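Local coordinates for 3-hydroxyadipyl-CoA dehydrogenase (Escherichia coli, PDB 3MOG), which catalyses the NAD-dependent oxidation of 3-hydroxyadipyl-CoA to 3-oxoadipyl-CoA in phenylacetate degradation and assembles as a homotrimer, at residues C[245-250]-C[259-264]; C[199-204]-C[455-460]; C[238-243]-C[272-277]. One frame throughout, in Å; residues are numbered along the deposited sequence.

Contact 1: residues C[245-250]-C[259-264]; sequences VTCSVF and FLPSLV
Phe250 and Phe259 bring the two backbones closest, with their CA atoms 4.9 Å apart, and the chains then diverge, the CA atoms of Cys247 and Pro261 standing 6.2 Å from each other. Residues 245-250 are regular helix, the amide of Phe250 bonding back to Thr246 O, whereas 259-262 run as an irregular connection that re-enters a helix at Leu263. No hydrogen bond crosses between the segments; they meet by van der Waals and CH-pi contact. The main element is the Phe250 ring. With CG anti to the backbone N (chi1 179°), the ring comes against the Phe259 carbonyl, Phe250 CD1 3.3 Å from Phe259 O, and receives Pro261 CD over the centre of one face, 3.6 Å from the centroid and 10° off the normal, a CH-pi contact. Leu260 lies alongside and points the same way, its CD1 3.9 Å from Phe250 CZ. A second CH-pi contact has the roles exchanged: here the helix supplies the methyl, Val249 CG1 sitting 3.9 Å from the centroid of the Phe259 ring. Thr246 offers its CG2 to Pro261 CA, while its OG1 turns to Arg196 of helix 196-207. Cys247 SG packs against Pro261 CG, 3.8 Å away. Trp254 of the second subunit packs on Leu260 and Pro261, which brings this layer to a subunit boundary. Ser262 OG accepts from Val264 N, an N-cap that starts helix 263-270. The whole is a helix-loop-helix connection within the all-helical C-terminal domain of the 3-hydroxyacyl-CoA dehydrogenase family.

Contact 2: residues C[199-204]-C[455-460]; sequences YSEAWR and ERYRPC
Arg456 and Tyr457 reach from the loop between helices 438-452 and 461-473 to helix 196-207, joining the chain's two 3-hydroxyacyl-CoA dehydrogenase C-terminal domain regions. The backbones stay apart, the nearest CA atoms (Glu201 and Arg456) 10.9 Å distant. The tight part is centred on Arg456 NH2. Extended from CG to NE, with CG anti to the backbone N (chi1 177°), Arg456 brings NH2 within 2.9 Å of Ser200 OG, in the guanidinium plane and nearly straight at 170°. The same NH2 forms a salt bridge to Glu201 OE1, arriving from above the carboxylate plane. Tyr457 OH donates to that oxygen on its syn side, while Arg392 holds Glu201 OE2 and Tyr457 OH. A leucine in place of Arg456 has no NH2 and would probably leave Ser200 OG without this straight bond, Glu201 OE1 with only Tyr457 of these two donors, and the link between the domains weaker. On the looser side, partly exposed Arg204 makes no hydrogen bond across and is held by Glu454 and Tyr452. Its guanidinium stands almost perpendicular to the Tyr457 ring (86°), Tyr457 OH lying 3.1 Å above one face, offset toward its rim, at an angle too poor for a hydrogen bond.

Contact 3: residues C[238-243]-C[272-277]; sequences GQDVNF and GRLGKK
Gln239 N donates to Leu274 O across 2.9 Å at an N-H...O angle of 163°, the shortest hydrogen bond between the segments. The amide approaches from above the carbonyl plane, 35° out of it. The same oxygen receives a CA-H...O contact from Gly238 CA at 3.3 Å, so two successive residues at the start of helix 239-252 converge on one acceptor. Farther out, Lys277 NZ comes from the opposite direction to Asp240 and makes a salt bridge to both carboxylate oxygens, each bond weak, 3.3 Å to Asp240 OD1 and 3.4 Å to Asp240 OD2. Asp240 CG lies between the backbone N and the carbonyl carbon (chi1 58°), a placement that also lets OD1 accept weakly from Val241 N in the first turn.

Gly238 both ends helix 230-237 and occupies the N-cap position of helix 239-252, a tight helix-helix junction of the helical C-terminal domain; at its backbone angles a CB would jam against the carbonyl O of the preceding residue, which by itself calls for glycine, and would also crowd Lys277 CE. Gly272 closes helix 263-270 in a Schellman motif, from which the chain turns back to this junction.

Around the polar centre, Leu274 crosses Asp240 at about a right angle, its CD2 3.9 Å from Asp240 CB. The bent Gln239 chain lays CG 3.7 Å from Arg273 O. Its amide is held elsewhere, NE2 by Asp235 and Thr234, and OE1 by Gln265. The Arg273 side chain leads away toward Leu159 of the second subunit.

Contacts 1 and 3 share helix 239-252: contact 3 meets its first turn and contact 1 packs on a later part, their centres about 14 Å apart. Phe243 joins them directly, its CE1 3.9 Å from Pro261 CB. Contact 2 approaches from the side of helix 196-207, its centre about 12 Å from that of contact 1. Trp203, in segment 199-204, touches both other contacts, its CB 3.5 Å from Ser262 OG and its CZ2 3.4 Å from Gln239 OE1, although the centres of contacts 2 and 3 are about 22 Å apart. Contacts 1 and 3 lie wholly within the first C-terminal-domain range, and contact 2 ties that range to the second.

Contact 1: residues C[245-250]-C[259-264]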
loop_
_atom_site.group_PDB
_atom_site.type_symbol
_atom_site.label_atom_id
_atom_site.label_comp_id
_atom_site.label_asym_id
_atom_site.label_seq_id
_atom_site.Cartn_x
_atom_site.Cartn_y
_atom_site.Cartn_z
ATOM N N VAL C 245 5.389 4.428 17.295
ATOM C CA VAL C 245 5.512 5.659 16.503
ATOM C C VAL C 245 5.593 5.346 14.993
ATOM O O VAL C 245 4.828 5.900 14.201
ATOM C CB VAL C 245 6.679 6.561 17.005
ATOM C CG1 VAL C 245 6.874 7.749 16.082
ATOM C CG2 VAL C 245 6.412 7.051 18.458
ATOM N N THR C 246 6.480 4.428 14.615
ATOM C CA THR C 246 6.612 3.970 13.226
ATOM C C THR C 246 5.282 3.524 12.625
ATOM O O THR C 246 4.902 3.978 11.534
ATOM C CB THR C 246 7.661 2.821 13.109
ATOM O OG1 THR C 246 8.965 3.353 13.311
ATOM C CG2 THR C 246 7.644 2.136 11.728
ATOM N N CYS C 247 4.571 2.655 13.344
ATOM C CA CYS C 247 3.297 2.106 12.880
ATOM C C CYS C 247 2.227 3.179 12.773
ATOM O O CYS C 247 1.379 3.124 11.882
ATOM C CB CYS C 247 2.819 0.992 13.815
ATOM S SG CYS C 247 3.676 -0.585 13.553
ATOM N N SER C 248 2.295 4.165 13.665
ATOM C CA SER C 248 1.314 5.230 13.715
ATOM C C SER C 248 1.478 6.161 12.506
ATOM O O SER C 248 0.494 6.490 11.851
ATOM C CB SER C 248 1.407 5.984 15.055
ATOM O OG SER C 248 0.854 7.294 14.984
ATOM N N VAL C 249 2.718 6.570 12.223
ATOM C CA VAL C 249 3.020 7.419 11.063
ATOM C C VAL C 249 2.679 6.660 9.769
ATOM O O VAL C 249 1.994 7.181 8.885
ATOM C CB VAL C 249 4.496 7.903 11.078
ATOM C CG1 VAL C 249 4.813 8.696 9.846
ATOM C CG2 VAL C 249 4.761 8.764 12.315
ATOM N N PHE C 250 3.114 5.410 9.700
ATOM C CA PHE C 250 2.796 4.526 8.580
ATOM C C PHE C 250 1.292 4.487 8.253
ATOM O O PHE C 250 0.894 4.667 7.092
ATOM C CB PHE C 250 3.302 3.112 8.901
ATOM C CG PHE C 250 3.015 2.080 7.835
ATOM C CD1 PHE C 250 3.599 2.174 6.578
ATOM C CD2 PHE C 250 2.181 0.999 8.104
ATOM C CE1 PHE C 250 3.367 1.221 5.605
ATOM C CE2 PHE C 250 1.934 0.031 7.132
ATOM C CZ PHE C 250 2.523 0.131 5.893
ATOM N N PHE C 259 7.458 4.571 5.075
ATOM C CA PHE C 259 7.253 4.441 6.512
ATOM C C PHE C 259 6.950 2.984 6.950
ATOM O O PHE C 259 6.478 2.759 8.050
ATOM C CB PHE C 259 6.158 5.408 7.008
ATOM C CG PHE C 259 6.476 6.860 6.779
ATOM C CD1 PHE C 259 5.641 7.652 5.993
ATOM C CD2 PHE C 259 7.619 7.438 7.342
ATOM C CE1 PHE C 259 5.930 9.002 5.774
ATOM C CE2 PHE C 259 7.923 8.786 7.125
ATOM C CZ PHE C 259 7.074 9.571 6.342
ATOM N N LEU C 260 7.226 2.017 6.081
ATOM C CA LEU C 260 7.045 0.594 6.370
ATOM C C LEU C 260 7.667 0.146 7.703
ATOM O O LEU C 260 8.817 0.484 8.005
ATOM C CB LEU C 260 7.629 -0.246 5.226
ATOM C CG LEU C 260 7.183 -1.703 5.071
ATOM C CD1 LEU C 260 5.684 -1.783 4.804
ATOM C CD2 LEU C 260 7.965 -2.385 3.954
ATOM N N PRO C 261 6.891 -0.577 8.527
ATOM C CA PRO C 261 7.493 -1.182 9.731
ATOM C C PRO C 261 8.389 -2.387 9.402
ATOM O O PRO C 261 8.364 -2.883 8.277
ATOM C CB PRO C 261 6.271 -1.587 10.579
ATOM C CG PRO C 261 5.145 -0.685 10.053
ATOM C CD PRO C 261 5.421 -0.594 8.582
ATOM N N SER C 262 9.178 -2.834 10.379
ATOM C CA SER C 262 10.070 -3.993 10.214
ATOM C C SER C 262 9.525 -5.251 10.906
ATOM O O SER C 262 9.084 -5.167 12.051
ATOM C CB SER C 262 11.439 -3.662 10.811
ATOM O OG SER C 262 12.362 -4.713 10.611
ATOM N N LEU C 263 9.591 -6.408 10.240
ATOM C CA LEU C 263 9.272 -7.685 10.917
ATOM C C LEU C 263 10.308 -8.016 11.997
ATOM O O LEU C 263 10.009 -8.745 12.937
ATOM C CB LEU C 263 9.180 -8.865 9.943
ATOM C CG LEU C 263 8.100 -8.888 8.865
ATOM C CD1 LEU C 263 8.606 -9.784 7.759
ATOM C CD2 LEU C 263 6.715 -9.350 9.367
ATOM N N VAL C 264 11.520 -7.477 11.852
ATOM C CA VAL C 264 12.577 -7.661 12.840
ATOM C C VAL C 264 12.250 -6.897 14.113
ATOM O O VAL C 264 12.434 -7.424 15.212
ATOM C CB VAL C 264 13.970 -7.240 12.301
ATOM C CG1 VAL C 264 15.069 -7.538 13.334
ATOM C CG2 VAL C 264 14.263 -7.955 11.007
#

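Contact 2: residues C[199-204]-C[455-460]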
loop_
_atom_site.group_PDB
_atom_site.type_symbol
_atom_site.label_atom_id
_atom_site.label_comp_id
_atom_site.label_asym_id
_atom_site.label_seq_id
_atom_site.Cartn_x
_atom_site.Cartn_y
_atom_site.Cartn_z
ATOM N N TYR C 199 15.801 5.097 11.731
ATOM C CA TYR C 199 15.547 3.784 12.305
ATOM C C TYR C 199 15.354 2.723 11.246
ATOM O O TYR C 199 15.898 1.630 11.365
ATOM C CB TYR C 199 14.357 3.817 13.268
ATOM C CG TYR C 199 14.492 4.912 14.282
ATOM C CD1 TYR C 199 13.631 6.011 14.255
ATOM C CD2 TYR C 199 15.509 4.885 15.238
ATOM C CE1 TYR C 199 13.749 7.032 15.159
ATOM C CE2 TYR C 199 15.642 5.923 16.166
ATOM C CZ TYR C 199 14.756 6.990 16.113
ATOM O OH TYR C 199 14.854 8.029 17.003
ATOM N N SER C 200 14.597 3.048 10.203
ATOM C CA SER C 200 14.167 2.031 9.246
ATOM C C SER C 200 15.249 1.583 8.261
ATOM O O SER C 200 15.218 0.435 7.782
ATOM C CB SER C 200 12.899 2.473 8.510
ATOM O OG SER C 200 13.162 3.545 7.633
ATOM N N GLU C 201 16.211 2.456 7.963
ATOM C CA GLU C 201 17.360 1.974 7.175
ATOM C C GLU C 201 18.203 0.906 7.911
ATOM O O GLU C 201 18.611 -0.099 7.304
ATOM C CB GLU C 201 18.204 3.117 6.599
ATOM C CG GLU C 201 17.529 3.835 5.407
ATOM C CD GLU C 201 17.175 2.900 4.249
ATOM O OE1 GLU C 201 16.090 3.059 3.653
ATOM O OE2 GLU C 201 17.982 2.008 3.920
ATOM N N ALA C 202 18.387 1.096 9.214
ATOM C CA ALA C 202 19.059 0.118 10.084
ATOM C C ALA C 202 18.350 -1.248 10.173
ATOM O O ALA C 202 18.994 -2.289 10.041
ATOM C CB ALA C 202 19.193 0.684 11.435
ATOM N N TRP C 203 17.040 -1.252 10.410
ATOM C CA TRP C 203 16.274 -2.511 10.379
ATOM C C TRP C 203 16.401 -3.280 9.058
ATOM O O TRP C 203 16.516 -4.514 9.061
ATOM C CB TRP C 203 14.807 -2.263 10.696
ATOM C CG TRP C 203 14.570 -1.737 12.091
ATOM C CD1 TRP C 203 13.998 -0.543 12.433
ATOM C CD2 TRP C 203 14.883 -2.400 13.326
ATOM N NE1 TRP C 203 13.943 -0.413 13.804
ATOM C CE2 TRP C 203 14.484 -1.535 14.376
ATOM C CE3 TRP C 203 15.457 -3.641 13.650
ATOM C CZ2 TRP C 203 14.648 -1.869 15.726
ATOM C CZ3 TRP C 203 15.620 -3.969 14.998
ATOM C CH2 TRP C 203 15.207 -3.088 16.014
ATOM N N ARG C 204 16.406 -2.555 7.939
ATOM C CA ARG C 204 16.581 -3.184 6.633
ATOM C C ARG C 204 17.970 -3.794 6.476
ATOM O O ARG C 204 18.105 -4.913 5.972
ATOM C CB ARG C 204 16.311 -2.199 5.510
ATOM C CG ARG C 204 14.856 -2.180 5.099
ATOM C CD ARG C 204 14.683 -1.257 3.950
ATOM N NE ARG C 204 15.120 -1.844 2.688
ATOM C CZ ARG C 204 14.325 -1.976 1.635
ATOM N NH1 ARG C 204 13.059 -1.578 1.716
ATOM N NH2 ARG C 204 14.788 -2.501 0.507
ATOM N N GLU C 455 9.246 2.182 -4.641
ATOM C CA GLU C 455 8.738 3.535 -4.473
ATOM C C GLU C 455 9.340 4.192 -3.227
ATOM O O GLU C 455 9.483 5.384 -3.168
ATOM C CB GLU C 455 7.211 3.463 -4.380
ATOM C CG GLU C 455 6.525 4.709 -3.949
ATOM C CD GLU C 455 5.152 4.880 -4.550
ATOM O OE1 GLU C 455 4.525 5.920 -4.255
ATOM O OE2 GLU C 455 4.706 4.005 -5.319
ATOM N N ARG C 456 9.729 3.389 -2.246
ATOM C CA ARG C 456 10.398 3.855 -1.048
ATOM C C ARG C 456 11.649 4.729 -1.326
ATOM O O ARG C 456 11.909 5.694 -0.614
ATOM C CB ARG C 456 10.780 2.611 -0.232
ATOM C CG ARG C 456 11.545 2.893 1.025
ATOM C CD ARG C 456 11.955 1.622 1.725
ATOM N NE ARG C 456 12.908 1.935 2.779
ATOM C CZ ARG C 456 12.580 2.364 3.990
ATOM N NH1 ARG C 456 11.307 2.519 4.325
ATOM N NH2 ARG C 456 13.533 2.638 4.869
ATOM N N TYR C 457 12.412 4.387 -2.361
ATOM C CA TYR C 457 13.642 5.104 -2.658
ATOM C C TYR C 457 13.478 6.214 -3.709
ATOM O O TYR C 457 14.475 6.755 -4.174
ATOM C CB TYR C 457 14.802 4.123 -2.969
ATOM C CG TYR C 457 15.106 3.288 -1.769
ATOM C CD1 TYR C 457 15.781 3.829 -0.680
ATOM C CD2 TYR C 457 14.653 1.970 -1.679
ATOM C CE1 TYR C 457 16.012 3.080 0.457
ATOM C CE2 TYR C 457 14.892 1.211 -0.552
ATOM C CZ TYR C 457 15.560 1.768 0.515
ATOM O OH TYR C 457 15.782 1.011 1.643
ATOM N N ARG C 458 12.229 6.560 -4.050
ATOM C CA ARG C 458 11.973 7.675 -4.961
ATOM C C ARG C 458 12.569 8.989 -4.435
ATOM O O ARG C 458 12.374 9.346 -3.268
ATOM C CB ARG C 458 10.472 7.822 -5.285
ATOM C CG ARG C 458 9.553 8.335 -4.143
ATOM C CD ARG C 458 9.353 9.844 -4.178
ATOM N NE ARG C 458 8.603 10.332 -3.023
ATOM C CZ ARG C 458 9.153 10.611 -1.849
ATOM N NH1 ARG C 458 10.452 10.435 -1.682
ATOM N NH2 ARG C 458 8.407 11.047 -0.842
ATOM N N PRO C 459 13.338 9.690 -5.285
ATOM C CA PRO C 459 13.715 11.073 -4.996
ATOM C C PRO C 459 12.445 11.916 -5.013
ATOM O O PRO C 459 11.602 11.745 -5.922
ATOM C CB PRO C 459 14.540 11.463 -6.212
ATOM C CG PRO C 459 15.002 10.177 -6.805
ATOM C CD PRO C 459 13.917 9.213 -6.555
ATOM N N CYS C 460 12.261 12.782 -4.021
ATOM C CA CYS C 460 11.031 13.572 -4.013
ATOM C C CYS C 460 11.137 14.718 -5.023
ATOM O O CYS C 460 12.235 15.070 -5.453
ATOM C CB CYS C 460 10.643 14.054 -2.604
ATOM S SG CYS C 460 11.608 15.404 -2.020
#

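Contact 3: residues C[238-243]-C[272-277]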
loop_
_atom_site.group_PDB
_atom_site.type_symbol
_atom_site.label_atom_id
_atom_site.label_comp_id
_atom_site.label_asym_id
_atom_site.label_seq_id
_atom_site.Cartn_x
_atom_site.Cartn_y
_atom_site.Cartn_z
ATOM N N GLY C 238 13.042 2.169 23.797
ATOM C CA GLY C 238 12.125 1.083 24.103
ATOM C C GLY C 238 11.471 0.654 22.817
ATOM O O GLY C 238 10.775 1.449 22.177
ATOM N N GLN C 239 11.715 -0.597 22.431
ATOM C CA GLN C 239 11.233 -1.133 21.164
ATOM C C GLN C 239 9.738 -0.951 20.980
ATOM O O GLN C 239 9.304 -0.613 19.890
ATOM C CB GLN C 239 11.605 -2.610 20.995
ATOM C CG GLN C 239 13.105 -2.878 21.002
ATOM C CD GLN C 239 13.806 -2.285 19.804
ATOM O OE1 GLN C 239 13.189 -2.026 18.773
ATOM N NE2 GLN C 239 15.111 -2.062 19.934
ATOM N N ASP C 240 8.973 -1.147 22.054
ATOM C CA ASP C 240 7.527 -0.922 22.037
ATOM C C ASP C 240 7.145 0.510 21.657
ATOM O O ASP C 240 6.230 0.704 20.867
ATOM C CB ASP C 240 6.875 -1.337 23.370
ATOM C CG ASP C 240 7.451 -0.591 24.590
ATOM O OD1 ASP C 240 8.598 -0.087 24.545
ATOM O OD2 ASP C 240 6.739 -0.514 25.609
ATOM N N VAL C 241 7.866 1.492 22.199
ATOM C CA VAL C 241 7.554 2.909 21.983
ATOM C C VAL C 241 7.915 3.340 20.554
ATOM O O VAL C 241 7.094 3.951 19.858
ATOM C CB VAL C 241 8.258 3.821 23.038
ATOM C CG1 VAL C 241 7.911 5.305 22.824
ATOM C CG2 VAL C 241 7.885 3.393 24.471
ATOM N N ASN C 242 9.122 2.978 20.114
ATOM C CA ASN C 242 9.636 3.401 18.811
ATOM C C ASN C 242 8.857 2.752 17.673
ATOM O O ASN C 242 8.570 3.409 16.674
ATOM C CB ASN C 242 11.157 3.178 18.749
ATOM C CG ASN C 242 11.763 3.428 17.373
ATOM O OD1 ASN C 242 11.814 2.520 16.533
ATOM N ND2 ASN C 242 12.301 4.640 17.163
ATOM N N PHE C 243 8.470 1.487 17.867
ATOM C CA PHE C 243 7.679 0.724 16.898
ATOM C C PHE C 243 6.265 1.272 16.801
ATOM O O PHE C 243 5.668 1.258 15.719
ATOM C CB PHE C 243 7.640 -0.763 17.288
ATOM C CG PHE C 243 6.898 -1.661 16.311
ATOM C CD1 PHE C 243 7.470 -2.012 15.093
ATOM C CD2 PHE C 243 5.665 -2.209 16.650
ATOM C CE1 PHE C 243 6.819 -2.869 14.199
ATOM C CE2 PHE C 243 4.985 -3.072 15.766
ATOM C CZ PHE C 243 5.562 -3.399 14.537
ATOM N N GLY C 272 8.462 -9.341 23.690
ATOM C CA GLY C 272 8.715 -8.664 24.969
ATOM C C GLY C 272 10.167 -8.291 25.207
ATOM O O GLY C 272 10.543 -7.979 26.330
ATOM N N ARG C 273 10.985 -8.329 24.154
ATOM C CA ARG C 273 12.387 -7.922 24.233
ATOM C C ARG C 273 12.523 -6.425 23.928
ATOM O O ARG C 273 12.983 -6.047 22.843
ATOM C CB ARG C 273 13.244 -8.734 23.255
ATOM C CG ARG C 273 13.365 -10.195 23.593
ATOM C CD ARG C 273 14.375 -10.885 22.695
ATOM N NE ARG C 273 14.377 -12.328 22.920
ATOM C CZ ARG C 273 15.211 -13.187 22.347
ATOM N NH1 ARG C 273 15.109 -14.481 22.621
ATOM N NH2 ARG C 273 16.139 -12.766 21.496
ATOM N N LEU C 274 12.152 -5.587 24.896
ATOM C CA LEU C 274 11.900 -4.155 24.642
ATOM C C LEU C 274 13.117 -3.246 24.758
ATOM O O LEU C 274 13.006 -2.029 24.581
ATOM C CB LEU C 274 10.784 -3.624 25.547
ATOM C CG LEU C 274 9.485 -4.421 25.714
ATOM C CD1 LEU C 274 8.613 -3.774 26.801
ATOM C CD2 LEU C 274 8.711 -4.571 24.403
ATOM N N GLY C 275 14.275 -3.822 25.051
ATOM C CA GLY C 275 15.505 -3.040 25.115
ATOM C C GLY C 275 16.097 -2.996 26.503
ATOM O O GLY C 275 16.077 -4.003 27.228
ATOM N N LYS C 276 16.627 -1.827 26.858
ATOM C CA LYS C 276 17.298 -1.615 28.137
ATOM C C LYS C 276 16.374 -1.942 29.305
ATOM O O LYS C 276 16.745 -2.712 30.193
ATOM C CB LYS C 276 17.793 -0.166 28.241
ATOM C CG LYS C 276 18.654 0.129 29.468
ATOM C CD LYS C 276 19.040 1.607 29.535
ATOM C CE LYS C 276 20.152 1.864 30.553
ATOM N NZ LYS C 276 20.702 3.254 30.441
ATOM N N LYS C 277 15.164 -1.379 29.259
ATOM C CA LYS C 277 14.172 -1.455 30.338
ATOM C C LYS C 277 13.809 -2.890 30.750
ATOM O O LYS C 277 13.400 -3.121 31.886
ATOM C CB LYS C 277 12.897 -0.682 29.946
ATOM C CG LYS C 277 12.060 -1.365 28.848
ATOM C CD LYS C 277 10.616 -0.893 28.823
ATOM C CE LYS C 277 10.308 -0.154 27.546
ATOM N NZ LYS C 277 9.103 0.702 27.676
#